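Local coordinates for protein fumarylacetoacetate hydrolase (Burkholderia xenovorans, PDB 5TI1) that probably hydrolyses fumarylacetoacetate to fumarate and acetoacetate, the last step of phenylalanine and tyrosine breakdown, and holds a bound magnesium ion, at residues T198-P203 and A283-P288; L223-E228 and L326-R331; N259-R264 and G437-A442; K397-L402 and T407-E412. One frame throughout, in Å; residues are numbered along the deposited sequence.

Contact 1 (T198-P203 and A283-P288). With NA (sodium ion), chain L.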
loop_
_atom_site.group_PDB
_atom_site.type_symbol
_atom_site.label_atom_id
_atom_site.label_comp_id
_atom_site.label_asym_id
_atom_site.label_seq_id
_atom_site.Cartn_x
_atom_site.Cartn_y
_atom_site.Cartn_z
ATOM N N THR B 198 20.596 -1.728 -1.898
ATOM C CA THR B 198 20.220 -0.323 -1.826
ATOM C C THR B 198 20.660 0.229 -0.484
ATOM O O THR B 198 20.302 -0.343 0.553
ATOM C CB THR B 198 18.705 -0.146 -1.988
ATOM O OG1 THR B 198 18.254 -0.845 -3.159
ATOM C CG2 THR B 198 18.369 1.318 -2.099
ATOM N N PRO B 199 21.450 1.300 -0.445
ATOM C CA PRO B 199 21.782 1.918 0.842
ATOM C C PRO B 199 20.541 2.492 1.503
ATOM O O PRO B 199 19.601 2.937 0.840
ATOM C CB PRO B 199 22.777 3.026 0.463
ATOM C CG PRO B 199 22.493 3.323 -0.959
ATOM C CD PRO B 199 22.055 2.013 -1.580
ATOM N N VAL B 200 20.548 2.487 2.829
ATOM C CA VAL B 200 19.399 2.904 3.619
ATOM C C VAL B 200 19.825 4.060 4.493
ATOM O O VAL B 200 20.758 3.929 5.296
ATOM C CB VAL B 200 18.850 1.758 4.478
ATOM C CG1 VAL B 200 17.747 2.281 5.384
ATOM C CG2 VAL B 200 18.338 0.635 3.587
ATOM N N ARG B 201 19.145 5.184 4.366
ATOM C CA ARG B 201 19.570 6.359 5.105
ATOM C C ARG B 201 18.882 6.382 6.455
ATOM O O ARG B 201 17.657 6.202 6.537
ATOM C CB ARG B 201 19.280 7.650 4.351
ATOM C CG ARG B 201 19.904 8.827 5.099
ATOM C CD ARG B 201 19.969 10.096 4.303
ATOM N NE ARG B 201 20.690 9.980 3.033
ATOM C CZ ARG B 201 22.001 10.151 2.870
ATOM N NH1 ARG B 201 22.789 10.420 3.907
ATOM N NH2 ARG B 201 22.527 10.034 1.660
ATOM N N ARG B 202 19.674 6.583 7.507
ATOM C CA ARG B 202 19.140 6.725 8.849
ATOM C C ARG B 202 18.091 7.831 8.846
ATOM O O ARG B 202 18.392 8.960 8.424
ATOM C CB ARG B 202 20.246 7.049 9.854
ATOM C CG ARG B 202 19.756 7.298 11.290
ATOM C CD ARG B 202 20.927 7.636 12.234
ATOM N NE ARG B 202 21.954 6.595 12.229
ATOM C CZ ARG B 202 21.918 5.505 12.991
ATOM N NH1 ARG B 202 20.911 5.317 13.835
ATOM N NH2 ARG B 202 22.892 4.594 12.909
ATOM N N PRO B 203 16.864 7.550 9.267
ATOM C CA PRO B 203 15.819 8.580 9.243
ATOM C C PRO B 203 15.969 9.589 10.369
ATOM O O PRO B 203 16.390 9.257 11.478
ATOM C CB PRO B 203 14.527 7.766 9.406
ATOM C CG PRO B 203 14.963 6.498 10.135
ATOM C CD PRO B 203 16.339 6.210 9.601
ATOM N N ALA B 283 12.257 2.469 4.604
ATOM C CA ALA B 283 12.978 1.453 3.839
ATOM C C ALA B 283 12.547 0.052 4.250
ATOM O O ALA B 283 12.417 -0.238 5.440
ATOM C CB ALA B 283 14.494 1.574 4.033
ATOM N N THR B 284 12.328 -0.815 3.267
ATOM C CA THR B 284 12.185 -2.242 3.484
ATOM C C THR B 284 12.949 -2.917 2.358
ATOM O O THR B 284 12.768 -2.553 1.195
ATOM C CB THR B 284 10.707 -2.668 3.491
ATOM O OG1 THR B 284 10.014 -2.001 4.557
ATOM C CG2 THR B 284 10.593 -4.171 3.681
ATOM N N THR B 285 13.834 -3.857 2.693
ATOM C CA THR B 285 14.688 -4.492 1.696
ATOM C C THR B 285 14.245 -5.936 1.471
ATOM O O THR B 285 13.941 -6.656 2.425
ATOM C CB THR B 285 16.167 -4.441 2.125
ATOM O OG1 THR B 285 16.557 -3.083 2.345
ATOM C CG2 THR B 285 17.073 -5.029 1.053
ATOM N N ILE B 286 14.193 -6.362 0.208
ATOM C CA ILE B 286 14.000 -7.777 -0.084
ATOM C C ILE B 286 15.139 -8.294 -0.957
ATOM O O ILE B 286 15.786 -7.546 -1.701
ATOM C CB ILE B 286 12.632 -8.087 -0.740
ATOM C CG1 ILE B 286 12.472 -7.376 -2.091
ATOM C CG2 ILE B 286 11.492 -7.727 0.211
ATOM C CD1 ILE B 286 11.199 -7.811 -2.852
ATOM N N SER B 287 15.389 -9.597 -0.839
ATOM C CA SER B 287 16.314 -10.273 -1.722
ATOM C C SER B 287 15.745 -10.310 -3.140
ATOM O O SER B 287 14.529 -10.189 -3.340
ATOM C CB SER B 287 16.582 -11.690 -1.212
ATOM O OG SER B 287 15.375 -12.418 -1.092
ATOM N N PRO B 288 16.604 -10.472 -4.152
ATOM C CA PRO B 288 16.127 -10.345 -5.538
ATOM C C PRO B 288 15.551 -11.614 -6.157
ATOM O O PRO B 288 14.832 -11.510 -7.156
ATOM C CB PRO B 288 17.385 -9.887 -6.292
ATOM C CG PRO B 288 18.517 -10.466 -5.501
ATOM C CD PRO B 288 18.079 -10.460 -4.065
HETATM NA NA NA L . 10.868 -0.963 7.101
HETATM O O HOH W 1 18.919 -2.523 1.102
#

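Contact 2 (L223-E228 and L326-R331). With MG (magnesium ion), chain K.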
loop_
_atom_site.group_PDB
_atom_site.type_symbol
_atom_site.label_atom_id
_atom_site.label_comp_id
_atom_site.label_asym_id
_atom_site.label_seq_id
_atom_site.Cartn_x
_atom_site.Cartn_y
_atom_site.Cartn_z
ATOM N N LEU B 223 18.028 2.347 15.426
ATOM C CA LEU B 223 17.814 1.763 14.113
ATOM C C LEU B 223 18.043 0.258 14.174
ATOM O O LEU B 223 19.092 -0.206 14.642
ATOM C CB LEU B 223 18.754 2.411 13.102
ATOM C CG LEU B 223 18.607 1.972 11.654
ATOM C CD1 LEU B 223 17.186 2.327 11.132
ATOM C CD2 LEU B 223 19.709 2.609 10.832
ATOM N N ASP B 224 17.065 -0.507 13.698
ATOM C CA ASP B 224 17.089 -1.946 13.895
ATOM C C ASP B 224 16.678 -2.645 12.606
ATOM O O ASP B 224 16.061 -2.050 11.716
ATOM C CB ASP B 224 16.169 -2.347 15.065
ATOM C CG ASP B 224 16.500 -3.718 15.638
ATOM O OD1 ASP B 224 17.417 -4.384 15.114
ATOM O OD2 ASP B 224 15.848 -4.129 16.622
ATOM N N ILE B 225 17.060 -3.916 12.509
ATOM C CA ILE B 225 16.550 -4.804 11.470
ATOM C C ILE B 225 15.276 -5.463 11.965
ATOM O O ILE B 225 14.970 -5.437 13.163
ATOM C CB ILE B 225 17.560 -5.901 11.093
ATOM C CG1 ILE B 225 17.621 -6.941 12.217
ATOM C CG2 ILE B 225 18.924 -5.303 10.784
ATOM C CD1 ILE B 225 18.501 -8.118 11.925
ATOM N N GLU B 226 14.548 -6.090 11.049
ATOM C CA GLU B 226 13.576 -7.119 11.402
ATOM C C GLU B 226 13.762 -8.239 10.395
ATOM O O GLU B 226 13.441 -8.071 9.211
ATOM C CB GLU B 226 12.138 -6.594 11.404
ATOM C CG GLU B 226 11.907 -5.531 12.471
ATOM C CD GLU B 226 10.472 -5.461 12.951
ATOM O OE1 GLU B 226 10.252 -5.119 14.132
ATOM O OE2 GLU B 226 9.570 -5.747 12.151
ATOM N N LEU B 227 14.339 -9.349 10.861
ATOM C CA LEU B 227 14.545 -10.524 10.027
ATOM C C LEU B 227 13.201 -11.166 9.732
ATOM O O LEU B 227 12.488 -11.570 10.659
ATOM C CB LEU B 227 15.468 -11.523 10.725
ATOM C CG LEU B 227 15.411 -12.947 10.159
ATOM C CD1 LEU B 227 16.037 -13.006 8.785
ATOM C CD2 LEU B 227 16.133 -13.905 11.090
ATOM N N GLU B 228 12.855 -11.253 8.447
ATOM C CA GLU B 228 11.571 -11.796 8.024
ATOM C C GLU B 228 11.725 -12.513 6.692
ATOM O O GLU B 228 12.736 -12.386 6.001
ATOM C CB GLU B 228 10.519 -10.691 7.866
ATOM C CG GLU B 228 10.364 -9.778 9.065
ATOM C CD GLU B 228 9.173 -8.867 8.936
ATOM O OE1 GLU B 228 9.135 -7.827 9.624
ATOM O OE2 GLU B 228 8.278 -9.201 8.139
ATOM N N LEU B 326 17.823 -19.442 8.472
ATOM C CA LEU B 326 18.046 -18.014 8.279
ATOM C C LEU B 326 19.211 -17.533 9.137
ATOM O O LEU B 326 19.395 -17.999 10.269
ATOM C CB LEU B 326 16.780 -17.222 8.624
ATOM C CG LEU B 326 15.506 -17.592 7.866
ATOM C CD1 LEU B 326 14.298 -16.998 8.564
ATOM C CD2 LEU B 326 15.553 -17.130 6.421
ATOM N N GLU B 327 19.992 -16.590 8.595
ATOM C CA GLU B 327 21.130 -16.010 9.292
ATOM C C GLU B 327 21.217 -14.528 8.963
ATOM O O GLU B 327 20.787 -14.080 7.898
ATOM C CB GLU B 327 22.466 -16.683 8.914
ATOM C CG GLU B 327 22.507 -18.183 9.174
ATOM C CD GLU B 327 23.912 -18.767 9.088
ATOM O OE1 GLU B 327 24.861 -18.002 8.820
ATOM O OE2 GLU B 327 24.061 -19.994 9.291
ATOM N N VAL B 328 21.785 -13.767 9.888
ATOM C CA VAL B 328 22.028 -12.349 9.678
ATOM C C VAL B 328 23.466 -12.075 10.078
ATOM O O VAL B 328 23.936 -12.575 11.106
ATOM C CB VAL B 328 21.045 -11.466 10.476
ATOM C CG1 VAL B 328 21.384 -9.976 10.319
ATOM C CG2 VAL B 328 19.579 -11.750 10.042
ATOM N N THR B 329 24.176 -11.320 9.252
ATOM C CA THR B 329 25.495 -10.837 9.614
ATOM C C THR B 329 25.476 -9.318 9.658
ATOM O O THR B 329 24.659 -8.661 8.992
ATOM C CB THR B 329 26.586 -11.340 8.648
ATOM O OG1 THR B 329 26.395 -10.772 7.350
ATOM C CG2 THR B 329 26.553 -12.873 8.550
ATOM N N LEU B 330 26.364 -8.770 10.486
ATOM C CA LEU B 330 26.543 -7.332 10.620
ATOM C C LEU B 330 28.020 -7.048 10.420
ATOM O O LEU B 330 28.864 -7.694 11.048
ATOM C CB LEU B 330 26.070 -6.834 11.997
ATOM C CG LEU B 330 25.951 -5.319 12.242
ATOM C CD1 LEU B 330 24.966 -5.042 13.362
ATOM C CD2 LEU B 330 27.296 -4.663 12.555
ATOM N N ARG B 331 28.337 -6.113 9.537
ATOM C CA ARG B 331 29.736 -5.760 9.312
ATOM C C ARG B 331 29.943 -4.272 9.541
ATOM O O ARG B 331 29.418 -3.451 8.766
ATOM C CB ARG B 331 30.199 -6.158 7.911
ATOM C CG ARG B 331 31.665 -5.834 7.678
ATOM C CD ARG B 331 32.248 -6.580 6.498
ATOM N NE ARG B 331 31.546 -6.268 5.263
ATOM C CZ ARG B 331 31.682 -5.126 4.598
ATOM N NH1 ARG B 331 32.494 -4.179 5.057
ATOM N NH2 ARG B 331 30.996 -4.924 3.477
HETATM MG MG MG K . 8.097 -6.121 10.598
#

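Contact 3 (N259-R264 and G437-A442). With NA (sodium ion), chain L; MG (magnesium ion), chain K.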
loop_
_atom_site.group_PDB
_atom_site.type_symbol
_atom_site.label_atom_id
_atom_site.label_comp_id
_atom_site.label_asym_id
_atom_site.label_seq_id
_atom_site.Cartn_x
_atom_site.Cartn_y
_atom_site.Cartn_z
ATOM N N ASN B 259 13.959 -7.611 5.055
ATOM C CA ASN B 259 14.443 -6.869 6.209
ATOM C C ASN B 259 13.568 -5.631 6.357
ATOM O O ASN B 259 13.702 -4.670 5.589
ATOM C CB ASN B 259 15.915 -6.485 6.056
ATOM C CG ASN B 259 16.460 -5.774 7.288
ATOM O OD1 ASN B 259 15.717 -5.534 8.253
ATOM N ND2 ASN B 259 17.766 -5.444 7.274
ATOM N N ASP B 260 12.686 -5.650 7.356
ATOM C CA ASP B 260 11.793 -4.525 7.627
ATOM C C ASP B 260 12.502 -3.566 8.580
ATOM O O ASP B 260 12.295 -3.584 9.796
ATOM C CB ASP B 260 10.470 -5.023 8.205
ATOM C CG ASP B 260 9.535 -3.888 8.598
ATOM O OD1 ASP B 260 9.669 -2.778 8.032
ATOM O OD2 ASP B 260 8.678 -4.106 9.490
ATOM N N TRP B 261 13.366 -2.723 8.005
ATOM C CA TRP B 261 14.105 -1.741 8.790
ATOM C C TRP B 261 13.165 -0.947 9.690
ATOM O O TRP B 261 12.113 -0.475 9.249
ATOM C CB TRP B 261 14.868 -0.786 7.872
ATOM C CG TRP B 261 15.765 -1.440 6.860
ATOM C CD1 TRP B 261 15.458 -1.732 5.557
ATOM C CD2 TRP B 261 17.122 -1.863 7.057
ATOM N NE1 TRP B 261 16.538 -2.323 4.938
ATOM C CE2 TRP B 261 17.573 -2.410 5.833
ATOM C CE3 TRP B 261 17.997 -1.836 8.143
ATOM C CZ2 TRP B 261 18.867 -2.905 5.663
ATOM C CZ3 TRP B 261 19.282 -2.341 7.979
ATOM C CH2 TRP B 261 19.706 -2.863 6.745
ATOM N N SER B 262 13.553 -0.799 10.955
ATOM C CA SER B 262 12.709 -0.180 11.967
ATOM C C SER B 262 13.490 0.882 12.722
ATOM O O SER B 262 14.621 0.634 13.150
ATOM C CB SER B 262 12.185 -1.226 12.952
ATOM O OG SER B 262 11.244 -2.084 12.317
ATOM N N ALA B 263 12.876 2.055 12.896
ATOM C CA ALA B 263 13.390 3.112 13.769
ATOM C C ALA B 263 12.557 3.074 15.046
ATOM O O ALA B 263 11.467 3.651 15.106
ATOM C CB ALA B 263 13.314 4.471 13.086
ATOM N N ARG B 264 13.065 2.382 16.069
ATOM C CA ARG B 264 12.205 2.004 17.186
ATOM C C ARG B 264 11.866 3.175 18.088
ATOM O O ARG B 264 10.779 3.189 18.675
ATOM C CB ARG B 264 12.850 0.894 18.004
ATOM C CG ARG B 264 13.150 -0.302 17.159
ATOM C CD ARG B 264 13.179 -1.574 17.948
ATOM N NE ARG B 264 13.332 -2.683 17.024
ATOM C CZ ARG B 264 12.330 -3.239 16.356
ATOM N NH1 ARG B 264 11.079 -2.799 16.521
ATOM N NH2 ARG B 264 12.583 -4.236 15.521
ATOM N N GLY B 437 21.802 -4.374 3.081
ATOM C CA GLY B 437 21.769 -2.928 2.999
ATOM C C GLY B 437 22.788 -2.343 3.941
ATOM O O GLY B 437 23.081 -2.919 4.994
ATOM N N GLU B 438 23.331 -1.186 3.565
ATOM C CA GLU B 438 24.325 -0.494 4.370
ATOM C C GLU B 438 23.787 0.886 4.736
ATOM O O GLU B 438 23.184 1.565 3.902
ATOM C CB GLU B 438 25.658 -0.417 3.617
ATOM C CG GLU B 438 26.791 0.224 4.400
ATOM C CD GLU B 438 28.157 -0.041 3.777
ATOM O OE1 GLU B 438 28.825 0.921 3.368
ATOM O OE2 GLU B 438 28.553 -1.220 3.687
ATOM N N ILE B 439 23.971 1.286 5.991
ATOM C CA ILE B 439 23.279 2.449 6.543
ATOM C C ILE B 439 24.064 3.722 6.233
ATOM O O ILE B 439 25.276 3.801 6.479
ATOM C CB ILE B 439 23.066 2.292 8.057
ATOM C CG1 ILE B 439 22.196 1.060 8.353
ATOM C CG2 ILE B 439 22.470 3.573 8.642
ATOM C CD1 ILE B 439 20.920 1.005 7.558
ATOM N N LEU B 440 23.367 4.728 5.675
ATOM C CA LEU B 440 23.942 6.045 5.441
ATOM C C LEU B 440 23.620 6.978 6.603
ATOM O O LEU B 440 22.557 6.856 7.222
ATOM C CB LEU B 440 23.405 6.635 4.147
ATOM C CG LEU B 440 23.623 5.739 2.927
ATOM C CD1 LEU B 440 23.103 6.418 1.670
ATOM C CD2 LEU B 440 25.103 5.389 2.791
ATOM N N PRO B 441 24.531 7.903 6.927
ATOM C CA PRO B 441 24.257 8.862 8.002
ATOM C C PRO B 441 22.987 9.655 7.725
ATOM O O PRO B 441 22.628 9.917 6.576
ATOM C CB PRO B 441 25.492 9.774 7.989
ATOM C CG PRO B 441 26.549 8.963 7.354
ATOM C CD PRO B 441 25.869 8.096 6.348
ATOM N N ALA B 442 22.304 10.027 8.800
ATOM C CA ALA B 442 21.107 10.836 8.658
ATOM C C ALA B 442 21.466 12.183 8.044
ATOM O O ALA B 442 22.602 12.653 8.147
ATOM C CB ALA B 442 20.420 11.035 10.013
HETATM NA NA NA L . 10.868 -0.963 7.101
HETATM MG MG MG K . 8.097 -6.121 10.598
#

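Contact 4 (K397-L402 and T407-E412)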
loop_
_atom_site.group_PDB
_atom_site.type_symbol
_atom_site.label_atom_id
_atom_site.label_comp_id
_atom_site.label_asym_id
_atom_site.label_seq_id
_atom_site.Cartn_x
_atom_site.Cartn_y
_atom_site.Cartn_z
ATOM N N LYS B 397 20.445 -3.763 26.961
ATOM C CA LYS B 397 20.882 -4.135 28.300
ATOM C C LYS B 397 22.116 -5.030 28.245
ATOM O O LYS B 397 22.996 -4.943 29.111
ATOM C CB LYS B 397 19.737 -4.825 29.045
ATOM N N LYS B 398 22.197 -5.901 27.238
ATOM C CA LYS B 398 23.365 -6.749 27.014
ATOM C C LYS B 398 23.773 -6.564 25.560
ATOM O O LYS B 398 23.366 -7.346 24.688
ATOM C CB LYS B 398 23.080 -8.214 27.342
ATOM N N PRO B 399 24.575 -5.536 25.267
ATOM C CA PRO B 399 25.055 -5.332 23.897
ATOM C C PRO B 399 25.696 -6.593 23.330
ATOM O O PRO B 399 26.285 -7.400 24.052
ATOM C CB PRO B 399 26.085 -4.203 24.047
ATOM C CG PRO B 399 25.694 -3.482 25.285
ATOM C CD PRO B 399 25.132 -4.541 26.202
ATOM N N LEU B 400 25.572 -6.744 22.020
ATOM C CA LEU B 400 26.113 -7.886 21.300
ATOM C C LEU B 400 27.606 -7.694 21.036
ATOM O O LEU B 400 28.026 -6.643 20.541
ATOM C CB LEU B 400 25.341 -8.040 19.988
ATOM C CG LEU B 400 25.123 -9.382 19.301
ATOM C CD1 LEU B 400 24.582 -10.440 20.266
ATOM C CD2 LEU B 400 24.165 -9.160 18.153
ATOM N N GLU B 401 28.411 -8.704 21.371
ATOM C CA GLU B 401 29.844 -8.682 21.096
ATOM C C GLU B 401 30.085 -9.330 19.736
ATOM O O GLU B 401 29.801 -10.519 19.555
ATOM C CB GLU B 401 30.627 -9.405 22.197
ATOM N N LEU B 402 30.594 -8.549 18.784
ATOM C CA LEU B 402 30.741 -9.015 17.409
ATOM C C LEU B 402 31.945 -9.939 17.297
ATOM O O LEU B 402 33.021 -9.633 17.820
ATOM C CB LEU B 402 30.893 -7.835 16.446
ATOM C CG LEU B 402 29.699 -6.909 16.216
ATOM C CD1 LEU B 402 30.080 -5.745 15.320
ATOM C CD2 LEU B 402 28.519 -7.673 15.625
ATOM N N THR B 407 31.190 -3.900 19.576
ATOM C CA THR B 407 29.939 -4.180 20.270
ATOM C C THR B 407 28.804 -3.397 19.624
ATOM O O THR B 407 28.994 -2.269 19.162
ATOM C CB THR B 407 30.043 -3.843 21.774
ATOM O OG1 THR B 407 30.218 -2.434 21.949
ATOM C CG2 THR B 407 31.231 -4.567 22.404
ATOM N N ARG B 408 27.621 -4.001 19.570
ATOM C CA ARG B 408 26.465 -3.331 18.996
ATOM C C ARG B 408 25.293 -3.417 19.953
ATOM O O ARG B 408 25.013 -4.485 20.509
ATOM C CB ARG B 408 26.073 -3.934 17.640
ATOM C CG ARG B 408 26.981 -3.513 16.494
ATOM C CD ARG B 408 26.954 -2.001 16.292
ATOM N NE ARG B 408 27.772 -1.579 15.163
ATOM C CZ ARG B 408 29.085 -1.359 15.227
ATOM N NH1 ARG B 408 29.739 -1.541 16.368
ATOM N NH2 ARG B 408 29.748 -0.954 14.146
ATOM N N SER B 409 24.615 -2.289 20.145
ATOM C CA SER B 409 23.269 -2.310 20.696
ATOM C C SER B 409 22.291 -2.228 19.534
ATOM O O SER B 409 21.662 -3.228 19.184
ATOM C CB SER B 409 23.064 -1.174 21.694
ATOM O OG SER B 409 23.727 -1.472 22.907
ATOM N N PHE B 410 22.189 -1.063 18.904
ATOM C CA PHE B 410 21.449 -0.920 17.658
ATOM C C PHE B 410 22.431 -0.643 16.518
ATOM O O PHE B 410 23.647 -0.602 16.718
ATOM C CB PHE B 410 20.364 0.152 17.804
ATOM C CG PHE B 410 19.247 -0.265 18.719
ATOM C CD1 PHE B 410 18.198 -1.048 18.245
ATOM C CD2 PHE B 410 19.272 0.068 20.062
ATOM C CE1 PHE B 410 17.173 -1.464 19.094
ATOM C CE2 PHE B 410 18.263 -0.338 20.917
ATOM C CZ PHE B 410 17.204 -1.109 20.435
ATOM N N ILE B 411 21.893 -0.497 15.303
ATOM C CA ILE B 411 22.733 -0.369 14.116
ATOM C C ILE B 411 23.402 1.002 14.077
ATOM O O ILE B 411 22.781 2.032 14.366
ATOM C CB ILE B 411 21.906 -0.593 12.841
ATOM C CG1 ILE B 411 21.284 -1.994 12.814
ATOM C CG2 ILE B 411 22.773 -0.382 11.605
ATOM C CD1 ILE B 411 20.192 -2.117 11.756
ATOM N N GLU B 412 24.664 1.024 13.683
ATOM C CA GLU B 412 25.422 2.259 13.586
ATOM C C GLU B 412 25.690 2.597 12.123
ATOM O O GLU B 412 25.543 1.753 11.231
ATOM C CB GLU B 412 26.718 2.147 14.406
ATOM C CG GLU B 412 26.496 2.644 15.824
ATOM C CD GLU B 412 27.309 1.920 16.851
ATOM O OE1 GLU B 412 26.912 1.944 18.035
ATOM O OE2 GLU B 412 28.348 1.332 16.486
#

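Contact 1 (T198-P203 and A283-P288)
Thr-285 OG1 is gripped twice on the side of its strand that faces segment 198-203. It accepts the indole N-H of Trp-261 and donates to a water 2.7 Å from Thr-285 OG1. That water in turn donates to the backbone carbonyl of Thr-198, 2.6 Å from Thr-198 O, so the polar link between the segments is relayed and not direct. Beside it the contact is apolar. Val-200 CG1 lies 3.6 Å from Ala-283 CB, and the second methyl, Val-200 CG2, is 4.0 Å from the same Ala-283 CB, so the alanine methyl is met by both branches of the valine. With CG1 anti to the backbone N (chi1 174°), both methyls are directed to the alanine. Segment 283-288 also turns polar atoms toward a sodium ion: Ala-283 O binds it at 2.4 Å and OG1 of Thr-284, whose side chain leaves the backbone away from segment 198-203, at 2.9 Å. Asp-260, Trp-261 and Lys-280 complete that site. Because Val-200 and Thr-285 belong to strands of different mixed sheets, 200-207 and 284-292, this is face-to-face sheet packing with one bridging water, as in the beta-sandwich roll of the fumarylacetoacetase C-terminal domain.

Contact 2 (L223-E228 and L326-R331)
The magnesium-binding strand 223-233 turns its apolar side to strand 321-331 here, with Ile-225 and Leu-227 meeting Val-328 and Leu-326. Val-328 is shared between the two: its CG1 meets Ile-225 tip to tip, 3.8 Å from Ile-225 CD1, while Val-328 CG2 lies 4.0 Å from Leu-227 CD1 as these side chains run antiparallel alongside one another. Ile-225 reaches across with CG1 between the backbone N and the carbonyl carbon (chi1 73°). The other leucine branch, Leu-227 CD2, crosses Leu-326 at an angle, 4.2 Å from Leu-326 CB. The nearest CA atoms, those of Leu-227 and Val-328, are 7.7 Å apart, which fits packing between two sheets of the beta-sandwich roll better than strand pairing. Glu-226 and Glu-228 alternate with Ile-225 and Leu-227, and their carboxylates reach the metal. Glu-226 OE2 and Glu-228 OE1 each bind the magnesium ion at 2.2 Å, through chains extended beyond CG, and Asp-153 and Asp-260 complete its protein ligands. The second carboxylate oxygens are held too: Glu-226 OE1 by a salt bridge to Arg-264, and Glu-228 OE2 by the backbone N-H of Gly-376.

Contact 3 (N259-R264 and G437-A442)
An indole resting against a glycine backbone sets this contact apart: the six-membered part of Trp-261 approaches Gly-437, with CZ2 3.9 Å from Gly-437 CA and CH2 3.8 Å from Gly-437 O. The approach is oblique to the ring, and the absence of a side chain on Gly-437 lets the aromatic rim come this near to strand 429-440. Two residues on, Ile-439 arrives from the opposite direction and places CD1 3.7 Å from Trp-261 CZ3. Its CG1 is anti to the carbonyl carbon (chi1 -61°), and a chi2 of -51° turns the terminal methyl back toward the ring. Within segment 259-264, Asn-259 ND2 lies 3.1 Å above one face of the Trp-261 ring, offset toward the rim. The same amide is steadied by its OD1, which accepts a bond from the backbone N of Glu-226, while the indole NE1 is engaged by Thr-285. Val-200, Leu-417 and Phe-282 add further apolar packing round the ring. At its other end Trp-261 belongs to the metal site, since Trp-261 O binds the sodium ion at 2.5 Å. The neighbouring carboxylate bridges two cations, Asp-260 OD1 binding that sodium at 2.4 Å and Asp-260 OD2 the magnesium at 2.4 Å. Asp-260 is also the centre of an inverse gamma turn, and Ser-262 OG donates to Asp-260 O at 3.1 Å. Mixed packing, apolar at Ile-439 and polar at the Gly-437 carbonyl and the Asn-259 amide, therefore seats the ring between the sheets, so Trp-261 gives its ring to the sheet interface and its carbonyl to the sodium ion.

Contact 4 (K397-L402 and T407-E412)
Leu-400 and Arg-408 form an antiparallel hydrogen-bonded pair, each using its backbone N-H and carbonyl. Leu-400 N donates to Arg-408 O at 2.8 Å (153° at the hydrogen) and Arg-408 N to Leu-400 O at 2.8 Å (159°). A CA-H...O contact adds to the second of these carbonyls, Thr-407 CA standing 3.1 Å from Leu-400 O. At one end Pro-399 CG packs 3.7 Å from Ser-409 OG; at the other, Leu-402 CD1 lies 4.0 Å from Arg-408 CG and over one face of the guanidinium. A bend at chi2 (-61°) folds the arginine chain so that NH1 can donate to Thr-407 O at 3.0 Å, with that oxygen in the guanidinium plane but the donor above the carbonyl plane. Over the face opposite Leu-402 sits Glu-412 OE2, 3.2 Å from Arg-408 NH1 but well above the guanidinium plane, so the attraction is electrostatic. Farther out, Asp-415 pairs with Arg-408 NE, and Leu-400 packs on Leu-389 and Ile-341. The hairpin 400-408 is thus joined by just two backbone bonds across its segments, while the arginine is sandwiched between an apolar and an acidic neighbour, an arrangement that probably restrains its rotation and balances its charge at the surface.

How the contacts relate
Contacts 1, 2 and 3 are buried and join sheet to sheet, whereas contact 4 is a surface hairpin whose centre is about 24 Å from that of the chain. Strands 223-233, 252-263 and 284-292 lie side by side in one mixed sheet, 252-263 in the middle, and each supplies a segment to one of the buried contacts; the partners 200-207, 321-331 and 429-440 all belong to a second. Direct side-chain meetings between those sheets are mainly apolar, and several polar atoms of the first sheet bind metals: sodium for contacts 1 and 3, magnesium for 2 and 3. Contact 4 relies on backbone pairing and ion pairs, yet Ile-411 ties it inward by packing on Ile-225 and Ile-439.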